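Local coordinates for ferredoxin-NADP reductase (Neisseria gonorrhoeae, PDB 5UFA), which probably catalyses electron transfer between NADP(H) and ferredoxin or flavodoxin through its bound FAD, at residues 19-24 / 99-104; 43-48 / 70-75; 123-128 / 228-233; 154-159 / 188-193. All coordinates share one frame; numbering follows the deposited sequence.

Interaction 1: residues 19-24 / 99-104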
# COMPACT_ATOMS: atom_id res chain seq x y z
N GLU A 19 23.26 -5.87 -7.01
CA GLU A 19 23.52 -6.14 -5.60
C GLU A 19 23.48 -4.83 -4.81
O GLU A 19 24.33 -3.95 -5.01
CB GLU A 19 24.86 -6.84 -5.39
CG GLU A 19 24.98 -8.19 -6.08
CD GLU A 19 26.26 -8.95 -5.68
OE1 GLU A 19 26.41 -10.13 -6.07
OE2 GLU A 19 27.11 -8.36 -4.97
N GLU A 20 22.51 -4.72 -3.92
CA GLU A 20 22.39 -3.57 -3.04
C GLU A 20 22.66 -3.97 -1.59
O GLU A 20 22.87 -5.15 -1.28
CB GLU A 20 20.99 -2.95 -3.17
CG GLU A 20 20.59 -2.60 -4.58
CD GLU A 20 21.55 -1.62 -5.22
OE1 GLU A 20 22.04 -0.70 -4.51
OE2 GLU A 20 21.81 -1.78 -6.44
N LYS A 21 22.60 -2.99 -0.70
CA LYS A 21 22.84 -3.23 0.72
C LYS A 21 21.63 -2.81 1.53
O LYS A 21 20.95 -1.83 1.20
CB LYS A 21 24.07 -2.46 1.24
CG LYS A 21 25.35 -2.76 0.51
CD LYS A 21 26.29 -3.56 1.39
CE LYS A 21 26.87 -4.76 0.64
NZ LYS A 21 27.87 -4.35 -0.39
N ILE A 22 21.38 -3.55 2.61
CA ILE A 22 20.42 -3.12 3.61
C ILE A 22 21.04 -1.96 4.36
O ILE A 22 22.08 -2.11 5.00
CB ILE A 22 20.09 -4.26 4.58
CG1 ILE A 22 19.69 -5.52 3.84
CG2 ILE A 22 19.00 -3.80 5.53
CD1 ILE A 22 18.40 -5.41 3.13
N LEU A 23 20.38 -0.81 4.33
CA LEU A 23 20.88 0.33 5.08
C LEU A 23 20.41 0.33 6.53
O LEU A 23 21.15 0.77 7.41
CB LEU A 23 20.48 1.63 4.39
CG LEU A 23 20.89 1.69 2.92
CD1 LEU A 23 20.33 2.95 2.31
CD2 LEU A 23 22.39 1.63 2.76
N TRP A 24 19.19 -0.13 6.79
CA TRP A 24 18.72 -0.25 8.16
C TRP A 24 17.49 -1.14 8.20
O TRP A 24 16.87 -1.39 7.16
CB TRP A 24 18.43 1.11 8.78
CG TRP A 24 17.53 2.01 7.98
CD1 TRP A 24 17.91 3.07 7.23
CD2 TRP A 24 16.10 1.92 7.86
NE1 TRP A 24 16.82 3.66 6.65
CE2 TRP A 24 15.69 2.97 7.03
CE3 TRP A 24 15.12 1.07 8.39
CZ2 TRP A 24 14.36 3.20 6.70
CZ3 TRP A 24 13.80 1.29 8.06
CH2 TRP A 24 13.43 2.34 7.22
N GLY A 99 23.90 -3.72 6.30
CA GLY A 99 25.11 -4.14 5.62
C GLY A 99 24.96 -5.42 4.83
O GLY A 99 25.84 -5.73 4.01
N ASP A 100 23.88 -6.18 5.04
CA ASP A 100 23.68 -7.38 4.26
C ASP A 100 23.43 -7.05 2.79
O ASP A 100 22.84 -6.03 2.45
CB ASP A 100 22.51 -8.20 4.79
CG ASP A 100 22.83 -8.90 6.08
OD1 ASP A 100 24.03 -9.08 6.37
OD2 ASP A 100 21.87 -9.28 6.78
N THR A 101 23.91 -7.94 1.93
CA THR A 101 23.64 -7.85 0.52
C THR A 101 22.20 -8.28 0.24
O THR A 101 21.74 -9.32 0.73
CB THR A 101 24.61 -8.76 -0.23
OG1 THR A 101 25.95 -8.31 -0.01
CG2 THR A 101 24.29 -8.78 -1.73
N ILE A 102 21.48 -7.49 -0.55
CA ILE A 102 20.16 -7.89 -1.02
C ILE A 102 20.10 -7.53 -2.49
O ILE A 102 20.69 -6.55 -2.94
CB ILE A 102 19.01 -7.21 -0.24
CG1 ILE A 102 17.65 -7.81 -0.64
CG2 ILE A 102 19.00 -5.70 -0.50
CD1 ILE A 102 16.48 -7.36 0.26
N LEU A 103 19.39 -8.36 -3.24
CA LEU A 103 19.32 -8.22 -4.69
C LEU A 103 18.09 -7.41 -5.07
O LEU A 103 16.99 -7.65 -4.56
CB LEU A 103 19.27 -9.59 -5.37
CG LEU A 103 20.39 -10.57 -5.03
CD1 LEU A 103 20.23 -11.88 -5.86
CD2 LEU A 103 21.73 -9.89 -5.30
N LEU A 104 18.28 -6.47 -5.99
CA LEU A 104 17.20 -5.64 -6.48
C LEU A 104 17.04 -5.90 -7.97
O LEU A 104 17.94 -5.59 -8.76
CB LEU A 104 17.48 -4.16 -6.22
CG LEU A 104 16.56 -3.13 -6.86
CD1 LEU A 104 15.15 -3.32 -6.30
CD2 LEU A 104 17.08 -1.70 -6.64
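A chi1 of -52° sets CG1 of I22 beside its own backbone N, and the further bend at chi2 (-68°) swings CD1 across to the neighbouring strand, 3.7 Å from CG2 of I102. The two isoleucines meet at about a right angle, on the side where both also touch I37. The strands are antiparallel but strongly twisted, their short axes running at 128°. E20 and I102 form the hydrogen-bonded pair, each N reaching the other's O at 2.8 Å; E19 with L103 and K21 with T101 are non-hydrogen-bonded pairs beside it. Ahead of strand 101-105, in the loop residues G99 and D100, the pairing persists, I22 N to D100 O at 2.9 Å and G99 N to I22 O at 2.8 Å, so I22 is gripped at both ends of its backbone. On the face carrying E19 and K21, E19 CG lies alongside L103 CD2 at 3.7 Å, and the bent lysine chain passes CD over G99 O at 3.4 Å. On the other face, E20 CG rests on L104 CB at 3.8 Å. This pairing joins strands 17-27 and 101-105 within the antiparallel barrel that binds FAD in this family. The carboxylate of E19 reaches Y56, while hydroxyl hydrogen bonds from T18 and S38 would probably help to stabilise the negative charge of buried E20.

Interaction 2: residues 43-48 / 70-75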
# COMPACT_ATOMS: atom_id res chain seq x y z
N TYR A 43 17.56 3.25 -11.04
CA TYR A 43 16.34 2.55 -10.66
C TYR A 43 15.21 3.55 -10.57
O TYR A 43 15.20 4.41 -9.68
CB TYR A 43 16.48 1.83 -9.33
CG TYR A 43 15.32 0.91 -9.06
CD1 TYR A 43 15.24 -0.34 -9.68
CD2 TYR A 43 14.29 1.27 -8.19
CE1 TYR A 43 14.19 -1.20 -9.43
CE2 TYR A 43 13.21 0.40 -7.95
CZ TYR A 43 13.18 -0.83 -8.57
OH TYR A 43 12.14 -1.71 -8.35
N ARG A 44 14.25 3.42 -11.47
CA ARG A 44 13.12 4.33 -11.54
C ARG A 44 11.85 3.52 -11.38
O ARG A 44 11.73 2.41 -11.92
CB ARG A 44 13.12 5.12 -12.87
CG ARG A 44 14.22 6.17 -13.02
CD ARG A 44 14.16 7.26 -11.92
NE ARG A 44 15.42 7.36 -11.17
CZ ARG A 44 15.61 8.07 -10.05
NH1 ARG A 44 14.61 8.78 -9.51
NH2 ARG A 44 16.80 8.08 -9.45
N PHE A 45 10.90 4.08 -10.64
CA PHE A 45 9.63 3.44 -10.38
C PHE A 45 8.58 4.53 -10.28
O PHE A 45 8.90 5.70 -10.04
CB PHE A 45 9.67 2.58 -9.11
CG PHE A 45 9.72 3.37 -7.83
CD1 PHE A 45 10.93 3.86 -7.34
CD2 PHE A 45 8.57 3.63 -7.12
CE1 PHE A 45 10.99 4.59 -6.16
CE2 PHE A 45 8.62 4.36 -5.95
CZ PHE A 45 9.84 4.85 -5.46
N LYS A 46 7.34 4.15 -10.49
CA LYS A 46 6.21 5.05 -10.29
C LYS A 46 5.57 4.72 -8.97
O LYS A 46 5.43 3.54 -8.62
CB LYS A 46 5.18 4.96 -11.42
CG LYS A 46 5.70 5.46 -12.75
CD LYS A 46 4.88 4.98 -13.93
CE LYS A 46 5.35 5.67 -15.19
NZ LYS A 46 5.33 4.73 -16.33
N ALA A 47 5.21 5.77 -8.22
CA ALA A 47 4.53 5.58 -6.95
C ALA A 47 3.37 4.62 -7.14
O ALA A 47 2.58 4.74 -8.09
CB ALA A 47 4.05 6.94 -6.43
N GLY A 48 3.32 3.60 -6.29
CA GLY A 48 2.32 2.54 -6.41
C GLY A 48 2.86 1.24 -6.95
O GLY A 48 2.14 0.23 -6.92
N SER A 70 8.69 4.29 -0.02
CA SER A 70 9.35 5.59 -0.04
C SER A 70 8.99 6.36 -1.31
O SER A 70 8.44 5.82 -2.28
CB SER A 70 10.87 5.42 0.03
OG SER A 70 11.33 4.39 -0.84
N ALA A 71 9.33 7.64 -1.32
CA ALA A 71 8.93 8.52 -2.41
C ALA A 71 9.78 8.28 -3.65
O ALA A 71 10.94 7.87 -3.58
CB ALA A 71 9.05 9.98 -1.97
N GLU A 72 9.19 8.57 -4.82
CA GLU A 72 9.96 8.53 -6.06
C GLU A 72 11.25 9.35 -5.98
O GLU A 72 12.27 8.96 -6.57
CB GLU A 72 9.14 9.09 -7.19
CG GLU A 72 8.23 8.14 -7.80
CD GLU A 72 7.51 8.78 -8.92
OE1 GLU A 72 6.30 8.53 -9.02
OE2 GLU A 72 8.15 9.54 -9.68
N TYR A 73 11.22 10.48 -5.29
CA TYR A 73 12.37 11.37 -5.27
C TYR A 73 13.37 11.02 -4.18
O TYR A 73 14.46 11.60 -4.16
CB TYR A 73 11.89 12.83 -5.10
CG TYR A 73 10.90 13.03 -3.99
CD1 TYR A 73 11.32 13.08 -2.65
CD2 TYR A 73 9.54 13.14 -4.25
CE1 TYR A 73 10.40 13.24 -1.60
CE2 TYR A 73 8.61 13.31 -3.21
CZ TYR A 73 9.05 13.37 -1.89
OH TYR A 73 8.13 13.53 -0.86
N ALA A 74 13.05 10.07 -3.30
CA ALA A 74 13.95 9.73 -2.20
C ALA A 74 15.18 9.00 -2.74
O ALA A 74 15.16 8.39 -3.82
CB ALA A 74 13.24 8.88 -1.15
N ASP A 75 16.27 9.06 -1.95
CA ASP A 75 17.57 8.52 -2.33
C ASP A 75 17.82 7.10 -1.84
O ASP A 75 18.89 6.55 -2.12
CB ASP A 75 18.69 9.44 -1.84
CG ASP A 75 18.59 10.82 -2.46
OD1 ASP A 75 18.08 10.91 -3.58
OD2 ASP A 75 19.00 11.82 -1.84
O HOH W 1 11.57 7.18 -9.40
O HOH W 2 9.04 7.54 -12.08
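E72 and F45 carry most of this contact between two loops that have no regular secondary structure. E72 occupies the second position of a type I beta turn, A71 to A74, closed by A74 N to A71 O at 3.1 Å. Its chain is extended (chi2 -178°), which carries the carboxylate along the backbone of F45 and K46 as far as A47. There A47 N donates to OE1 at 3.1 Å; the N-H points almost straight at the oxygen (166°) but meets it on the anti side, 28° out of the carboxylate plane. On the way, E72 CG passes 3.4 Å from F45 O and stands over one face of the F45 ring, offset toward the rim. The far end of that ring is met differently: S70 O lies at its edge, in plane, 3.6 Å from CZ. The phenyl group is also packed against L77, V68 and A108, and S137 of helix 133-138 touches it while bonding S70 O. Two waters bridge the loops from F45 O, which accepts one at 2.8 Å and the other at 3.1 Å; their second bonds, to E72 OE2 and E72 O respectively, are weak. R39 adds a firmer hold on E72 O. The contact thus ties the turn before strand 76-82 to the loop before strand 50-57 in the FAD-binding domain. Its chemistry is that of a glutamate used through both its methylene and its carboxylate: the carboxylate takes up a backbone N-H and, weakly, a water, whose partial positive charges probably help to stabilise its negative charge.

Interaction 3: residues 123-128 / 228-233. With NAP (NADP nicotinamide-adenine-dinucleotide phosphate), chain E.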
# COMPACT_ATOMS: atom_id res chain seq x y z
N LEU A 123 -10.27 10.89 -3.95
CA LEU A 123 -9.55 9.63 -4.06
C LEU A 123 -9.65 8.88 -2.74
O LEU A 123 -9.32 9.44 -1.68
CB LEU A 123 -8.08 9.88 -4.45
CG LEU A 123 -7.18 8.65 -4.68
CD1 LEU A 123 -7.61 7.93 -5.93
CD2 LEU A 123 -5.69 9.00 -4.77
N VAL A 124 -10.09 7.63 -2.80
CA VAL A 124 -10.21 6.78 -1.61
C VAL A 124 -9.35 5.54 -1.84
O VAL A 124 -9.62 4.75 -2.75
CB VAL A 124 -11.67 6.37 -1.33
CG1 VAL A 124 -11.75 5.44 -0.08
CG2 VAL A 124 -12.53 7.60 -1.16
N MET A 125 -8.32 5.38 -1.02
CA MET A 125 -7.46 4.20 -1.06
C MET A 125 -7.84 3.24 0.08
O MET A 125 -7.85 3.64 1.25
CB MET A 125 -5.99 4.61 -0.96
CG MET A 125 -5.53 5.54 -2.10
SD MET A 125 -3.97 6.42 -1.80
CE MET A 125 -4.35 7.41 -0.37
N LEU A 126 -8.18 2.00 -0.27
CA LEU A 126 -8.61 0.97 0.68
C LEU A 126 -7.59 -0.16 0.72
O LEU A 126 -7.31 -0.80 -0.31
CB LEU A 126 -9.99 0.44 0.30
CG LEU A 126 -11.10 1.47 0.07
CD1 LEU A 126 -12.26 0.88 -0.69
CD2 LEU A 126 -11.58 2.02 1.42
N CYS A 127 -7.06 -0.45 1.91
CA CYS A 127 -6.03 -1.48 2.04
C CYS A 127 -6.17 -2.27 3.34
O CYS A 127 -6.81 -1.84 4.31
CB CYS A 127 -4.65 -0.85 1.95
SG CYS A 127 -4.44 0.53 3.06
N THR A 128 -5.54 -3.44 3.34
CA THR A 128 -5.40 -4.29 4.52
C THR A 128 -3.93 -4.58 4.76
O THR A 128 -3.17 -4.77 3.80
CB THR A 128 -6.14 -5.62 4.37
OG1 THR A 128 -5.45 -6.44 3.43
CG2 THR A 128 -7.56 -5.41 3.92
N ARG A 228 -13.13 8.04 -6.69
CA ARG A 228 -12.23 7.12 -7.37
C ARG A 228 -11.55 6.25 -6.33
O ARG A 228 -10.96 6.77 -5.38
CB ARG A 228 -11.20 7.90 -8.18
CG ARG A 228 -11.83 8.79 -9.24
CD ARG A 228 -12.59 8.01 -10.32
NE ARG A 228 -13.23 8.92 -11.28
CZ ARG A 228 -14.47 9.40 -11.14
NH1 ARG A 228 -15.22 9.05 -10.11
NH2 ARG A 228 -14.95 10.24 -12.05
N PHE A 229 -11.63 4.93 -6.53
CA PHE A 229 -11.19 3.93 -5.56
C PHE A 229 -9.92 3.20 -5.99
O PHE A 229 -9.83 2.73 -7.13
CB PHE A 229 -12.27 2.88 -5.32
CG PHE A 229 -13.37 3.34 -4.45
CD1 PHE A 229 -13.21 3.31 -3.07
CD2 PHE A 229 -14.56 3.78 -4.98
CE1 PHE A 229 -14.24 3.75 -2.23
CE2 PHE A 229 -15.60 4.20 -4.15
CZ PHE A 229 -15.44 4.18 -2.77
N MET A 230 -9.00 3.03 -5.05
CA MET A 230 -7.85 2.14 -5.17
C MET A 230 -8.00 1.06 -4.11
O MET A 230 -8.35 1.36 -2.96
CB MET A 230 -6.52 2.85 -4.90
CG MET A 230 -6.36 4.25 -5.44
SD MET A 230 -6.05 4.29 -7.19
CE MET A 230 -4.41 3.57 -7.28
N ILE A 231 -7.71 -0.19 -4.46
CA ILE A 231 -7.81 -1.31 -3.53
C ILE A 231 -6.53 -2.11 -3.55
O ILE A 231 -6.13 -2.61 -4.61
CB ILE A 231 -8.99 -2.24 -3.84
CG1 ILE A 231 -10.25 -1.45 -4.25
CG2 ILE A 231 -9.27 -3.12 -2.61
CD1 ILE A 231 -11.42 -2.33 -4.69
N CYS A 232 -5.91 -2.30 -2.39
CA CYS A 232 -4.74 -3.16 -2.31
C CYS A 232 -4.69 -3.89 -0.98
O CYS A 232 -4.65 -3.27 0.09
CB CYS A 232 -3.46 -2.36 -2.52
SG CYS A 232 -1.97 -3.39 -2.41
N GLY A 233 -4.63 -5.20 -1.04
CA GLY A 233 -4.49 -5.93 0.20
C GLY A 233 -4.77 -7.40 -0.00
O GLY A 233 -4.52 -7.95 -1.08
PA NAP E . -4.67 -10.21 6.92
O1A NAP E . -4.99 -10.03 5.50
O2A NAP E . -5.05 -11.63 7.41
O5B NAP E . -5.46 -9.12 7.84
C5B NAP E . -5.33 -7.70 7.61
C4B NAP E . -6.72 -7.14 7.56
O4B NAP E . -7.46 -7.67 6.43
C3B NAP E . -7.59 -7.43 8.79
O3B NAP E . -8.32 -6.24 9.10
C2B NAP E . -8.56 -8.49 8.27
O2B NAP E . -9.81 -8.62 8.97
C1B NAP E . -8.77 -7.97 6.86
N9A NAP E . -9.39 -8.94 5.96
C8A NAP E . -9.05 -10.26 5.81
N7A NAP E . -9.79 -10.91 4.96
C5A NAP E . -10.70 -9.96 4.52
C6A NAP E . -11.79 -10.03 3.64
N6A NAP E . -12.18 -11.14 3.01
N1A NAP E . -12.53 -8.91 3.46
C2A NAP E . -12.18 -7.80 4.12
N3A NAP E . -11.17 -7.61 4.97
C4A NAP E . -10.46 -8.74 5.13
O3 NAP E . -3.11 -9.97 7.11
PN NAP E . -2.20 -9.95 8.41
O1N NAP E . -1.07 -9.01 8.23
O2N NAP E . -3.08 -9.79 9.59
O5D NAP E . -1.60 -11.43 8.32
C5D NAP E . -0.44 -11.83 9.09
C4D NAP E . -0.35 -13.34 9.09
O4D NAP E . -1.41 -13.91 9.90
C3D NAP E . -0.47 -14.02 7.73
O3D NAP E . 0.29 -15.22 7.73
C2D NAP E . -1.95 -14.37 7.66
O2D NAP E . -2.24 -15.38 6.71
C1D NAP E . -2.19 -14.78 9.11
N1N NAP E . -3.64 -14.64 9.54
C2N NAP E . -3.96 -13.45 10.08
C3N NAP E . -5.26 -13.19 10.46
C7N NAP E . -5.64 -11.83 10.96
O7N NAP E . -6.78 -11.63 11.35
N7N NAP E . -4.70 -10.89 10.98
C4N NAP E . -6.22 -14.18 10.30
C5N NAP E . -5.86 -15.40 9.75
C6N NAP E . -4.56 -15.61 9.37
P2B NAP E . -9.96 -9.74 10.14
O1X NAP E . -9.03 -9.36 11.25
O2X NAP E . -11.45 -9.72 10.49
O3X NAP E . -9.59 -11.11 9.56
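The F229 ring packs against V124 and L126 at the middle of one face of the sheet. Its CD1 lies 3.5 Å from L126 CD1, and its CE1 is 3.7 Å from V124 CG1; chi1 of -77° sets the ring beside its own backbone N and brings CD1 and CE1 toward the neighbouring strand. L245 of helix 235-247 and Y250, whose ring meets F229 edge-to-face, add to this core. On the reverse face M125 CG and M230 CG lie side by side at 3.7 Å, with L123 CD1 crossing to M230 CG at 3.9 Å and F135 of helix 133-138 covering both methionines. The two strands run parallel, 15° apart, as adjacent members of the six-stranded parallel sheet with flanking helices that forms the Rossmann-like NADP-binding domain. Outward from the side chains, V124 and L126 each use both N-H and C=O, for example L126 N to M230 O at 2.8 Å. At the C-terminal end the pairing slackens: T128 N to C232 O is a weak 3.4 Å bond. Here T128 OG1 turns to N234 N, while T128 CB touches the NADP ribose oxygen O4B at 3.2 Å. At the other end R228 leads its guanidinium away to a salt bridge with D119.

Interaction 4: residues 154-159 / 188-193. With NAP (NADP nicotinamide-adenine-dinucleotide phosphate), chain E.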
# COMPACT_ATOMS: atom_id res chain seq x y z
N ILE A 154 -7.94 4.52 3.99
CA ILE A 154 -8.55 3.63 4.96
C ILE A 154 -7.72 2.35 5.03
O ILE A 154 -7.56 1.63 4.03
CB ILE A 154 -10.02 3.35 4.63
CG1 ILE A 154 -10.88 4.60 4.88
CG2 ILE A 154 -10.55 2.17 5.44
CD1 ILE A 154 -11.22 5.38 3.68
N HIS A 155 -7.20 2.06 6.22
CA HIS A 155 -6.25 0.98 6.47
C HIS A 155 -6.85 -0.01 7.47
O HIS A 155 -7.14 0.37 8.61
CB HIS A 155 -4.95 1.55 7.03
CG HIS A 155 -3.86 0.53 7.16
ND1 HIS A 155 -2.87 0.62 8.12
CD2 HIS A 155 -3.59 -0.58 6.44
CE1 HIS A 155 -2.04 -0.40 7.98
NE2 HIS A 155 -2.46 -1.15 6.97
N SER A 156 -7.02 -1.26 7.06
CA SER A 156 -7.63 -2.28 7.91
C SER A 156 -6.56 -3.24 8.42
O SER A 156 -5.85 -3.86 7.62
CB SER A 156 -8.72 -3.06 7.17
OG SER A 156 -9.31 -4.02 8.03
N VAL A 157 -6.47 -3.36 9.74
CA VAL A 157 -5.63 -4.35 10.41
C VAL A 157 -6.43 -4.95 11.56
O VAL A 157 -7.48 -4.43 11.95
CB VAL A 157 -4.32 -3.73 10.95
CG1 VAL A 157 -3.48 -3.16 9.82
CG2 VAL A 157 -4.65 -2.68 11.97
N SER A 158 -5.92 -6.04 12.12
CA SER A 158 -6.68 -6.69 13.18
C SER A 158 -6.57 -5.95 14.51
O SER A 158 -7.57 -5.86 15.25
CB SER A 158 -6.24 -8.14 13.34
OG SER A 158 -6.69 -8.90 12.23
N PHE A 159 -5.39 -5.45 14.86
CA PHE A 159 -5.19 -4.84 16.16
C PHE A 159 -4.43 -3.53 16.01
O PHE A 159 -3.59 -3.40 15.11
CB PHE A 159 -4.42 -5.77 17.11
CG PHE A 159 -5.18 -7.03 17.46
CD1 PHE A 159 -5.04 -8.17 16.68
CD2 PHE A 159 -6.04 -7.07 18.55
CE1 PHE A 159 -5.74 -9.33 17.00
CE2 PHE A 159 -6.73 -8.24 18.88
CZ PHE A 159 -6.58 -9.37 18.10
N VAL A 188 -8.25 7.07 8.05
CA VAL A 188 -9.20 6.33 8.88
C VAL A 188 -8.64 4.94 9.17
O VAL A 188 -8.61 4.08 8.27
CB VAL A 188 -10.59 6.23 8.22
CG1 VAL A 188 -11.54 5.38 9.09
CG2 VAL A 188 -11.17 7.64 7.97
N PRO A 189 -8.16 4.68 10.38
CA PRO A 189 -7.79 3.31 10.75
C PRO A 189 -9.00 2.45 11.04
O PRO A 189 -9.98 2.89 11.65
CB PRO A 189 -6.92 3.50 12.00
CG PRO A 189 -7.43 4.76 12.60
CD PRO A 189 -7.80 5.64 11.43
N VAL A 190 -8.92 1.20 10.58
CA VAL A 190 -9.91 0.17 10.85
C VAL A 190 -9.18 -0.96 11.56
O VAL A 190 -8.21 -1.51 11.01
CB VAL A 190 -10.56 -0.35 9.56
CG1 VAL A 190 -11.54 -1.48 9.86
CG2 VAL A 190 -11.23 0.79 8.78
N THR A 191 -9.62 -1.28 12.77
CA THR A 191 -9.12 -2.43 13.52
C THR A 191 -10.26 -3.43 13.68
O THR A 191 -11.29 -3.11 14.28
CB THR A 191 -8.52 -2.04 14.87
OG1 THR A 191 -9.46 -1.27 15.63
CG2 THR A 191 -7.24 -1.24 14.68
N THR A 192 -10.08 -4.63 13.13
CA THR A 192 -11.18 -5.57 12.98
C THR A 192 -11.40 -6.48 14.18
O THR A 192 -12.49 -7.06 14.30
CB THR A 192 -10.95 -6.44 11.75
OG1 THR A 192 -9.62 -6.99 11.80
CG2 THR A 192 -11.08 -5.57 10.50
N ARG A 193 -10.39 -6.65 15.05
CA ARG A 193 -10.48 -7.54 16.20
C ARG A 193 -10.27 -6.87 17.55
O ARG A 193 -10.20 -7.57 18.56
CB ARG A 193 -9.49 -8.68 16.05
CG ARG A 193 -9.75 -9.44 14.81
CD ARG A 193 -8.93 -10.68 14.68
NE ARG A 193 -9.54 -11.49 13.65
CZ ARG A 193 -8.95 -12.48 13.03
NH1 ARG A 193 -7.66 -12.71 13.22
NH2 ARG A 193 -9.62 -13.17 12.12
PA NAP E . -4.67 -10.21 6.92
O1A NAP E . -4.99 -10.03 5.50
O2A NAP E . -5.05 -11.63 7.41
O5B NAP E . -5.46 -9.12 7.84
C5B NAP E . -5.33 -7.70 7.61
C4B NAP E . -6.72 -7.14 7.56
O4B NAP E . -7.46 -7.67 6.43
C3B NAP E . -7.59 -7.43 8.79
O3B NAP E . -8.32 -6.24 9.10
C2B NAP E . -8.56 -8.49 8.27
O2B NAP E . -9.81 -8.62 8.97
C1B NAP E . -8.77 -7.97 6.86
N9A NAP E . -9.39 -8.94 5.96
C8A NAP E . -9.05 -10.26 5.81
N7A NAP E . -9.79 -10.91 4.96
C5A NAP E . -10.70 -9.96 4.52
C6A NAP E . -11.79 -10.03 3.64
N6A NAP E . -12.18 -11.14 3.01
N1A NAP E . -12.53 -8.91 3.46
C2A NAP E . -12.18 -7.80 4.12
N3A NAP E . -11.17 -7.61 4.97
C4A NAP E . -10.46 -8.74 5.13
O3 NAP E . -3.11 -9.97 7.11
PN NAP E . -2.20 -9.95 8.41
O1N NAP E . -1.07 -9.01 8.23
O2N NAP E . -3.08 -9.79 9.59
O5D NAP E . -1.60 -11.43 8.32
C5D NAP E . -0.44 -11.83 9.09
C4D NAP E . -0.35 -13.34 9.09
O4D NAP E . -1.41 -13.91 9.90
C3D NAP E . -0.47 -14.02 7.73
O3D NAP E . 0.29 -15.22 7.73
C2D NAP E . -1.95 -14.37 7.66
O2D NAP E . -2.24 -15.38 6.71
C1D NAP E . -2.19 -14.78 9.11
N1N NAP E . -3.64 -14.64 9.54
C2N NAP E . -3.96 -13.45 10.08
C3N NAP E . -5.26 -13.19 10.46
C7N NAP E . -5.64 -11.83 10.96
O7N NAP E . -6.78 -11.63 11.35
N7N NAP E . -4.70 -10.89 10.98
C4N NAP E . -6.22 -14.18 10.30
C5N NAP E . -5.86 -15.40 9.75
C6N NAP E . -4.56 -15.61 9.37
P2B NAP E . -9.96 -9.74 10.14
O1X NAP E . -9.03 -9.36 11.25
O2X NAP E . -11.45 -9.72 10.49
O3X NAP E . -9.59 -11.11 9.56
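S158 and T192, one from each segment, bring their hydroxyls to the same oxygen of the NADP 2'-phosphate. T192 OG1 donates to O1X at 2.5 Å and also receives a bond from the ribose hydroxyl O3B at 3.1 Å. A chi1 of 50° places this OG1 between the backbone N and the carbonyl carbon, turned toward the ligand. S158 OG stands 2.6 Å from O1X. Next to them S156 OG shares a hydrogen bond with O3B at 2.7 Å, consistent with joint recognition of the ribose hydroxyl and the 2'-phosphate; R204 and N234 complete the grip on the cofactor. R193 lays one face of its guanidinium toward O1X, while its nearness to the nicotinamide carboxamide is too tight in the model to be trusted. The cradle sits at the C-terminal ends of strands 150-157 and 184-191, parallel neighbours with axes 19° apart, as expected of a Rossmann-like NADP domain, where ligands bind at the carboxyl edge of the sheet. Behind it the strands are bonded in the usual parallel way, V157 N reaching V190 O at 2.8 Å, and I154 CG2 meets V190 CG2 at 3.7 Å against helices 205-210 and 213-218. The pairing runs on past the strands: T192 N binds V157 O, and R193 N binds S158 O at 2.9 Å. At the exposed end R193 CB makes a CH-pi contact over the face of the F159 ring, 4.0 Å from its centroid and 27° off the normal.

From the N terminus, strand 17-27 opens interaction 1, which closes when the chain returns as strand 101-105. Within that loop falls interaction 2, joining residues 43-48 and 70-75; the two touch where L104 packs on Y43, and both belong to the FAD-binding domain. The chain then moves on to the NADP domain, and interactions 3 and 4 both come after interaction 1 has closed. Interaction 3 spans the longest separation, 123-128 to 228-233, and encloses interaction 4. These two share a sheet: strands 122-128 and 150-157 are neighbours, probably hydrogen-bonded through C127 O and S156 N at 2.8 Å, and both touch NADP. Interaction 2 approaches interaction 3 to about 7 Å between nearest atoms, without touching.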